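Local structure of catalase-3 (Neurospora crassa, 4AJ9) at residues S181-F191 and N479-I487; E243-F254 and A579-A587. The protein breaks down hydrogen peroxide to water and oxygen with a heme cofactor, as a large-subunit catalase that probably protects the cell from peroxide. All blocks are in the same frame, centred on the assembly; numbering follows the deposited sequence.

Interaction 1 (S181-F191 and N479-I487)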
loop_
_atom_site.group_PDB
_atom_site.type_symbol
_atom_site.label_atom_id
_atom_site.label_comp_id
_atom_site.label_asym_id
_atom_site.label_seq_id
_atom_site.Cartn_x
_atom_site.Cartn_y
_atom_site.Cartn_z
ATOM N N SER C 181 0.561 34.570 -14.336
ATOM C CA SER C 181 0.577 35.509 -15.443
ATOM C C SER C 181 0.325 34.817 -16.782
ATOM O O SER C 181 -0.136 35.444 -17.733
ATOM C CB SER C 181 1.879 36.319 -15.450
ATOM O OG SER C 181 3.021 35.492 -15.617
ATOM N N SER C 182 0.623 33.523 -16.844
ATOM C CA SER C 182 0.384 32.723 -18.042
ATOM C C SER C 182 -1.064 32.246 -18.120
ATOM O O SER C 182 -1.546 31.887 -19.191
ATOM C CB SER C 182 1.303 31.505 -18.058
ATOM O OG SER C 182 2.651 31.872 -18.292
ATOM N N GLN C 183 -1.739 32.248 -16.972
ATOM C CA GLN C 183 -3.095 31.711 -16.821
ATOM C C GLN C 183 -3.951 32.724 -16.062
ATOM O O GLN C 183 -4.197 32.564 -14.863
ATOM C CB GLN C 183 -3.033 30.393 -16.028
ATOM C CG GLN C 183 -4.348 29.615 -15.949
ATOM C CD GLN C 183 -4.731 29.048 -17.293
ATOM O OE1 GLN C 183 -4.411 27.899 -17.611
ATOM N NE2 GLN C 183 -5.392 29.867 -18.111
ATOM N N PRO C 184 -4.415 33.782 -16.758
ATOM C CA PRO C 184 -4.925 34.969 -16.054
ATOM C C PRO C 184 -6.179 34.751 -15.210
ATOM O O PRO C 184 -6.490 35.615 -14.401
ATOM C CB PRO C 184 -5.203 35.965 -17.193
ATOM C CG PRO C 184 -4.295 35.533 -18.299
ATOM C CD PRO C 184 -4.242 34.024 -18.201
ATOM N N SER C 185 -6.879 33.630 -15.376
ATOM C CA SER C 185 -8.042 33.387 -14.535
ATOM C C SER C 185 -7.594 33.424 -13.072
ATOM O O SER C 185 -8.372 33.762 -12.186
ATOM C CB SER C 185 -8.683 32.036 -14.865
ATOM O OG SER C 185 -7.774 30.982 -14.607
ATOM N N ALA C 186 -6.321 33.098 -12.840
ATOM C CA ALA C 186 -5.771 32.985 -11.486
ATOM C C ALA C 186 -5.685 34.330 -10.775
ATOM O O ALA C 186 -5.500 34.386 -9.560
ATOM C CB ALA C 186 -4.378 32.319 -11.528
ATOM N N LEU C 187 -5.840 35.421 -11.518
ATOM C CA LEU C 187 -5.580 36.737 -10.930
ATOM C C LEU C 187 -6.558 37.094 -9.815
ATOM O O LEU C 187 -6.221 37.850 -8.889
ATOM C CB LEU C 187 -5.564 37.825 -12.004
ATOM C CG LEU C 187 -4.393 37.690 -12.977
ATOM C CD1 LEU C 187 -4.621 38.560 -14.200
ATOM C CD2 LEU C 187 -3.058 38.022 -12.297
ATOM N N HIS C 188 -7.765 36.553 -9.879
ATOM C CA HIS C 188 -8.767 36.951 -8.896
ATOM C C HIS C 188 -8.413 36.367 -7.540
ATOM O O HIS C 188 -8.246 37.100 -6.560
ATOM C CB HIS C 188 -10.192 36.576 -9.332
ATOM C CG HIS C 188 -11.268 37.242 -8.521
ATOM N ND1 HIS C 188 -12.612 36.985 -8.706
ATOM C CD2 HIS C 188 -11.195 38.150 -7.517
ATOM C CE1 HIS C 188 -13.317 37.702 -7.848
ATOM N NE2 HIS C 188 -12.481 38.415 -7.112
ATOM N N THR C 189 -8.275 35.049 -7.478
ATOM C CA THR C 189 -7.899 34.416 -6.227
ATOM C C THR C 189 -6.564 34.970 -5.741
ATOM O O THR C 189 -6.358 35.139 -4.543
ATOM C CB THR C 189 -7.846 32.874 -6.355
ATOM O OG1 THR C 189 -9.128 32.394 -6.765
ATOM C CG2 THR C 189 -7.491 32.225 -5.012
ATOM N N LEU C 190 -5.664 35.289 -6.670
ATOM C CA LEU C 190 -4.382 35.861 -6.290
ATOM C C LEU C 190 -4.565 37.144 -5.459
ATOM O O LEU C 190 -3.972 37.290 -4.390
ATOM C CB LEU C 190 -3.517 36.116 -7.529
ATOM C CG LEU C 190 -2.127 36.720 -7.297
ATOM C CD1 LEU C 190 -1.232 35.814 -6.427
ATOM C CD2 LEU C 190 -1.473 37.022 -8.634
ATOM N N PHE C 191 -5.395 38.065 -5.940
ATOM C CA PHE C 191 -5.655 39.317 -5.219
ATOM C C PHE C 191 -6.191 39.063 -3.807
ATOM O O PHE C 191 -5.799 39.731 -2.847
ATOM C CB PHE C 191 -6.616 40.216 -6.020
ATOM C CG PHE C 191 -5.919 41.179 -6.944
ATOM C CD1 PHE C 191 -5.009 40.723 -7.886
ATOM C CD2 PHE C 191 -6.145 42.542 -6.845
ATOM C CE1 PHE C 191 -4.354 41.610 -8.718
ATOM C CE2 PHE C 191 -5.491 43.433 -7.675
ATOM C CZ PHE C 191 -4.592 42.967 -8.609
ATOM N N ASN C 479 5.666 40.090 -17.547
ATOM C CA ASN C 479 4.399 39.417 -17.826
ATOM C C ASN C 479 3.407 39.664 -16.702
ATOM O O ASN C 479 2.226 39.894 -16.941
ATOM C CB ASN C 479 4.628 37.915 -18.030
ATOM C CG ASN C 479 5.414 37.621 -19.279
ATOM O OD1 ASN C 479 5.508 38.463 -20.161
ATOM N ND2 ASN C 479 5.979 36.421 -19.369
ATOM N N VAL C 480 3.897 39.613 -15.468
ATOM C CA VAL C 480 3.068 39.921 -14.309
ATOM C C VAL C 480 2.538 41.362 -14.361
ATOM O O VAL C 480 1.349 41.590 -14.168
ATOM C CB VAL C 480 3.832 39.658 -12.992
ATOM C CG1 VAL C 480 3.062 40.195 -11.802
ATOM C CG2 VAL C 480 4.091 38.163 -12.834
ATOM N N LEU C 481 3.414 42.329 -14.647
ATOM C CA LEU C 481 2.983 43.730 -14.764
ATOM C C LEU C 481 1.937 43.907 -15.857
ATOM O O LEU C 481 0.955 44.617 -15.678
ATOM C CB LEU C 481 4.167 44.658 -15.047
ATOM C CG LEU C 481 5.039 44.994 -13.839
ATOM C CD1 LEU C 481 6.175 45.907 -14.257
ATOM C CD2 LEU C 481 4.201 45.645 -12.744
ATOM N N GLU C 482 2.163 43.268 -17.000
ATOM C CA GLU C 482 1.231 43.386 -18.111
ATOM C C GLU C 482 -0.162 42.902 -17.706
ATOM O O GLU C 482 -1.175 43.488 -18.090
ATOM C CB GLU C 482 1.741 42.611 -19.323
ATOM C CG GLU C 482 0.737 42.526 -20.442
ATOM C CD GLU C 482 1.316 41.896 -21.690
ATOM O OE1 GLU C 482 1.784 40.739 -21.610
ATOM O OE2 GLU C 482 1.302 42.557 -22.751
ATOM N N GLN C 483 -0.209 41.832 -16.919
ATOM C CA GLN C 483 -1.479 41.329 -16.398
ATOM C C GLN C 483 -2.080 42.216 -15.318
ATOM O O GLN C 483 -3.282 42.477 -15.327
ATOM C CB GLN C 483 -1.329 39.890 -15.900
ATOM C CG GLN C 483 -0.974 38.921 -17.008
ATOM C CD GLN C 483 -2.040 38.863 -18.087
ATOM O OE1 GLN C 483 -3.230 38.780 -17.785
ATOM N NE2 GLN C 483 -1.619 38.902 -19.348
ATOM N N LEU C 484 -1.267 42.671 -14.371
ATOM C CA LEU C 484 -1.814 43.534 -13.327
ATOM C C LEU C 484 -2.420 44.777 -13.961
ATOM O O LEU C 484 -3.453 45.262 -13.520
ATOM C CB LEU C 484 -0.733 43.952 -12.333
ATOM C CG LEU C 484 -0.167 42.825 -11.469
ATOM C CD1 LEU C 484 0.966 43.369 -10.606
ATOM C CD2 LEU C 484 -1.267 42.196 -10.611
ATOM N N ASN C 485 -1.750 45.281 -14.997
ATOM C CA ASN C 485 -2.181 46.486 -15.682
ATOM C C ASN C 485 -3.560 46.365 -16.324
ATOM O O ASN C 485 -4.224 47.377 -16.570
ATOM C CB ASN C 485 -1.170 46.884 -16.762
ATOM C CG ASN C 485 -1.462 48.265 -17.346
ATOM O OD1 ASN C 485 -1.774 49.195 -16.613
ATOM N ND2 ASN C 485 -1.383 48.387 -18.664
ATOM N N LYS C 486 -3.978 45.137 -16.623
ATOM C CA LYS C 486 -5.282 44.904 -17.230
ATOM C C LYS C 486 -6.370 45.005 -16.177
ATOM O O LYS C 486 -7.553 45.175 -16.485
ATOM C CB LYS C 486 -5.333 43.533 -17.910
ATOM C CG LYS C 486 -4.597 43.471 -19.225
ATOM C CD LYS C 486 -4.695 42.078 -19.805
ATOM C CE LYS C 486 -3.743 41.884 -20.981
ATOM N NZ LYS C 486 -4.141 42.667 -22.183
ATOM N N ILE C 487 -5.958 44.904 -14.924
ATOM C CA ILE C 487 -6.873 45.013 -13.806
ATOM C C ILE C 487 -6.975 46.460 -13.334
ATOM O O ILE C 487 -8.071 46.979 -13.126
ATOM C CB ILE C 487 -6.405 44.135 -12.628
ATOM C CG1 ILE C 487 -6.541 42.651 -12.980
ATOM C CG2 ILE C 487 -7.202 44.445 -11.387
ATOM C CD1 ILE C 487 -5.938 41.726 -11.927
HETATM O O HOH W 1 4.952 34.406 -17.326
#
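Phe191 and Leu187 meet the side of helix 474-487 through Ile487 and Leu484, where the four-helix region that follows the wrapping segment of a catalase packs back on the heme-containing domain. Phe191 CE1 lies 3.6 Å from Ile487 CD1, and Leu484 CD2 comes to the edge of the ring, near its plane, at 3.7 Å from the same CE1. Ile487 CD1 also rests 3.9 Å from Leu187 CB. Ile487, its chain extended at chi2 (173°), brings this terminal methyl to both the leucine and the ring. The short segment axes of 187-191 and 479-487 cross at -87°, 11.9 Å apart, and the side chains bridge that gap.

Closer backbone approach occurs where helix 174-182 ends: Ser181 CB packs against Val480 CG2, and Gln483 CG lies 3.6 Å from Ser181 O. Gln483 bends at chi2 and brings OE1 against the CB-CG side of Pro184, while the hydroxyl of Tyr442 hydrogen-bonds that oxygen and helps fix the amide. Ser181 OG also bonds Trp177 O, within its own helix, and Asn479 OD1 is hydrogen-bonded by Gln475 NE2. A water molecule donates to Ser181 OG at 2.8 Å and accepts from Asn479 ND2 at 3.0 Å.

Interaction 2 (E243-F254 and A579-A587)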
loop_
_atom_site.group_PDB
_atom_site.type_symbol
_atom_site.label_atom_id
_atom_site.label_comp_id
_atom_site.label_asym_id
_atom_site.label_seq_id
_atom_site.Cartn_x
_atom_site.Cartn_y
_atom_site.Cartn_z
ATOM N N GLU C 243 4.566 40.834 10.381
ATOM C CA GLU C 243 4.202 40.141 11.613
ATOM C C GLU C 243 4.098 38.640 11.371
ATOM O O GLU C 243 4.674 37.830 12.104
ATOM C CB GLU C 243 2.839 40.652 12.074
ATOM C CG GLU C 243 2.253 40.001 13.318
ATOM C CD GLU C 243 0.892 40.587 13.660
ATOM O OE1 GLU C 243 0.251 41.165 12.747
ATOM O OE2 GLU C 243 0.472 40.496 14.835
ATOM N N ALA C 244 3.330 38.280 10.347
ATOM C CA ALA C 244 3.108 36.877 9.985
ATOM C C ALA C 244 4.417 36.123 9.770
ATOM O O ALA C 244 4.514 34.937 10.087
ATOM C CB ALA C 244 2.231 36.780 8.737
ATOM N N GLN C 245 5.427 36.818 9.254
ATOM C CA GLN C 245 6.725 36.194 8.996
ATOM C C GLN C 245 7.464 35.825 10.276
ATOM O O GLN C 245 8.000 34.730 10.390
ATOM C CB GLN C 245 7.604 37.106 8.158
ATOM C CG GLN C 245 7.184 37.229 6.719
ATOM C CD GLN C 245 8.304 37.779 5.884
ATOM O OE1 GLN C 245 8.742 38.905 6.093
ATOM N NE2 GLN C 245 8.807 36.972 4.958
ATOM N N VAL C 246 7.512 36.747 11.228
ATOM C CA VAL C 246 8.156 36.464 12.504
ATOM C C VAL C 246 7.384 35.374 13.236
ATOM O O VAL C 246 7.966 34.475 13.849
ATOM C CB VAL C 246 8.252 37.732 13.371
ATOM C CG1 VAL C 246 8.702 37.383 14.778
ATOM C CG2 VAL C 246 9.200 38.748 12.711
ATOM N N LEU C 247 6.064 35.443 13.146
ATOM C CA LEU C 247 5.194 34.479 13.818
ATOM C C LEU C 247 5.398 33.058 13.300
ATOM O O LEU C 247 5.314 32.101 14.070
ATOM C CB LEU C 247 3.728 34.895 13.666
ATOM C CG LEU C 247 2.625 34.120 14.393
ATOM C CD1 LEU C 247 3.039 33.724 15.812
ATOM C CD2 LEU C 247 1.347 34.953 14.399
ATOM N N ALA C 248 5.669 32.924 12.000
ATOM C CA ALA C 248 5.949 31.616 11.400
ATOM C C ALA C 248 7.112 30.942 12.128
ATOM O O ALA C 248 7.117 29.722 12.315
ATOM C CB ALA C 248 6.281 31.768 9.915
ATOM N N GLY C 249 8.099 31.744 12.524
ATOM C CA GLY C 249 9.265 31.243 13.231
ATOM C C GLY C 249 9.036 31.102 14.720
ATOM O O GLY C 249 9.395 30.092 15.320
ATOM N N LYS C 250 8.411 32.109 15.326
ATOM C CA LYS C 250 8.168 32.101 16.769
ATOM C C LYS C 250 7.092 31.093 17.216
ATOM O O LYS C 250 7.168 30.548 18.319
ATOM C CB LYS C 250 7.803 33.517 17.246
ATOM C CG LYS C 250 8.932 34.532 17.075
ATOM C CD LYS C 250 9.939 34.431 18.235
ATOM C CE LYS C 250 11.131 35.371 18.047
ATOM N NZ LYS C 250 12.104 35.321 19.198
ATOM N N ASN C 251 6.088 30.849 16.373
ATOM C CA ASN C 251 5.066 29.844 16.692
ATOM C C ASN C 251 4.349 29.298 15.452
ATOM O O ASN C 251 3.297 29.789 15.052
ATOM C CB ASN C 251 4.045 30.372 17.706
ATOM C CG ASN C 251 3.080 29.288 18.179
ATOM O OD1 ASN C 251 3.215 28.120 17.803
ATOM N ND2 ASN C 251 2.107 29.666 19.012
ATOM N N ALA C 252 4.930 28.271 14.850
ATOM C CA ALA C 252 4.375 27.687 13.648
ATOM C C ALA C 252 2.958 27.161 13.899
ATOM O O ALA C 252 2.190 26.957 12.961
ATOM C CB ALA C 252 5.285 26.570 13.150
ATOM N N ASP C 253 2.617 26.972 15.168
ATOM C CA ASP C 253 1.342 26.375 15.551
ATOM C C ASP C 253 0.310 27.406 15.985
ATOM O O ASP C 253 -0.677 27.077 16.642
ATOM C CB ASP C 253 1.584 25.384 16.681
ATOM C CG ASP C 253 2.530 24.275 16.267
ATOM O OD1 ASP C 253 2.197 23.582 15.289
ATOM O OD2 ASP C 253 3.605 24.119 16.888
ATOM N N PHE C 254 0.537 28.653 15.602
ATOM C CA PHE C 254 -0.263 29.757 16.125
ATOM C C PHE C 254 -1.760 29.510 15.940
ATOM O O PHE C 254 -2.548 29.678 16.875
ATOM C CB PHE C 254 0.163 31.059 15.441
ATOM C CG PHE C 254 -0.598 32.291 15.907
ATOM C CD1 PHE C 254 -0.359 32.842 17.165
ATOM C CD2 PHE C 254 -1.495 32.931 15.061
ATOM C CE1 PHE C 254 -1.033 33.982 17.585
ATOM C CE2 PHE C 254 -2.168 34.075 15.472
ATOM C CZ PHE C 254 -1.934 34.600 16.745
ATOM N N ALA C 579 11.107 33.735 26.387
ATOM C CA ALA C 579 10.118 32.942 25.669
ATOM C C ALA C 579 9.057 33.784 24.959
ATOM O O ALA C 579 8.243 33.247 24.202
ATOM C CB ALA C 579 9.452 31.959 26.621
ATOM N N ALA C 580 9.058 35.091 25.198
ATOM C CA ALA C 580 7.973 35.951 24.712
ATOM C C ALA C 580 8.261 36.633 23.379
ATOM O O ALA C 580 9.411 36.929 23.036
ATOM C CB ALA C 580 7.604 36.992 25.750
ATOM N N ASP C 581 7.194 36.893 22.637
ATOM C CA ASP C 581 7.294 37.652 21.402
ATOM C C ASP C 581 5.981 38.400 21.168
ATOM O O ASP C 581 4.921 37.939 21.572
ATOM C CB ASP C 581 7.615 36.729 20.228
ATOM C CG ASP C 581 7.967 37.496 18.972
ATOM O OD1 ASP C 581 9.150 37.884 18.820
ATOM O OD2 ASP C 581 7.059 37.719 18.145
ATOM N N ALA C 582 6.049 39.550 20.514
ATOM C CA ALA C 582 4.847 40.347 20.291
ATOM C C ALA C 582 3.819 39.613 19.428
ATOM O O ALA C 582 2.621 39.871 19.543
ATOM C CB ALA C 582 5.202 41.678 19.659
ATOM N N THR C 583 4.294 38.719 18.557
ATOM C CA THR C 583 3.418 37.989 17.639
ATOM C C THR C 583 2.360 37.166 18.374
ATOM O O THR C 583 1.352 36.775 17.780
ATOM C CB THR C 583 4.204 37.032 16.700
ATOM O OG1 THR C 583 5.037 36.158 17.480
ATOM C CG2 THR C 583 5.051 37.805 15.696
ATOM N N ALA C 584 2.594 36.894 19.657
ATOM C CA ALA C 584 1.692 36.046 20.440
ATOM C C ALA C 584 0.460 36.783 20.951
ATOM O O ALA C 584 -0.492 36.162 21.432
ATOM C CB ALA C 584 2.427 35.427 21.610
ATOM N N PHE C 585 0.483 38.105 20.852
ATOM C CA PHE C 585 -0.524 38.920 21.511
ATOM C C PHE C 585 -1.246 39.848 20.552
ATOM O O PHE C 585 -0.724 40.216 19.507
ATOM C CB PHE C 585 0.115 39.743 22.638
ATOM C CG PHE C 585 1.003 38.933 23.532
ATOM C CD1 PHE C 585 0.468 37.945 24.333
ATOM C CD2 PHE C 585 2.367 39.141 23.546
ATOM C CE1 PHE C 585 1.279 37.187 25.151
ATOM C CE2 PHE C 585 3.182 38.389 24.367
ATOM C CZ PHE C 585 2.637 37.404 25.155
ATOM N N ASP C 586 -2.456 40.228 20.934
ATOM C CA ASP C 586 -3.241 41.157 20.149
ATOM C C ASP C 586 -3.079 42.574 20.699
ATOM O O ASP C 586 -3.376 43.553 20.013
ATOM C CB ASP C 586 -4.704 40.720 20.136
ATOM C CG ASP C 586 -4.881 39.333 19.561
ATOM O OD1 ASP C 586 -4.599 39.179 18.358
ATOM O OD2 ASP C 586 -5.308 38.404 20.299
ATOM N N ALA C 587 -2.587 42.670 21.931
ATOM C CA ALA C 587 -2.288 43.963 22.553
ATOM C C ALA C 587 -1.095 43.821 23.504
ATOM O O ALA C 587 -0.877 42.757 24.074
ATOM C CB ALA C 587 -3.524 44.495 23.298
HETATM O O HOH W 2 -0.449 38.339 16.319
HETATM O O HOH W 3 10.792 37.144 20.619
#
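Thr583 lies over the flank of helix 241-250, its CB 3.6 Å from Leu247 CD1 and its methyl CG2 at 3.6 Å from Glu243 O. The threonine and leucine side chains run alongside one another, pointing opposite ways, and Val246 CG1 adds a further apolar contact to CG2. Leu247 CG stands anti to the backbone N (chi1 -174°), a setting that leaves CD1 beside the threonine and places CD2 over the centre of the Phe254 ring, 3.5 Å above its plane. The contact joins the catalase core to the C-terminal flavodoxin-like domain of large-subunit catalases, through the loop that enters parallel strand 587-590. There Asp581 OD2 accepts from Thr583 N, an Asx turn, and also from Thr583 OG1; the two donors reach it from opposite faces of the carboxylate plane. Thr583 OG1 lies 2.6 Å from Asp581 OD2, and the two bonds fix the threonine relative to the aspartate.

Lys250 crosses Asp581 at about a right angle, Lys250 CE 3.3 Å from Asp581 OD1. Lys250 NZ makes a long salt bridge, 3.9 Å, to Asp581 OD1; a water accepts from NZ and donates to that oxygen and to Ala580 O. Gln245 of a neighbouring subunit accepts a hydrogen bond from the same ammonium. At the other end, Glu243 OE2, salt-bridged to Lys625, takes a hydrogen bond from a second water, whose oxygen lies 2.8 Å from Thr583 O and donates to it.

How the interactions relate
Interactions 1 and 2 lie 32 Å apart between centres and about 14 Å between nearest atoms, so they do not touch. Their segments alternate along the chain: 181-191, 243-254, 479-487, 579-587. Both begin in the catalase core and reach later parts of the sequence, interaction 1 to helix 474-487 and interaction 2 to the loop between strands 575-576 and 587-590 of the C-terminal domain. Neither shares a helix or strand with the other. They join two later parts of the chain, the helical region common to catalases and the C-terminal domain of the large-subunit enzymes, to the same core, away from the heme pocket, and each also borders other subunits of the tetramer.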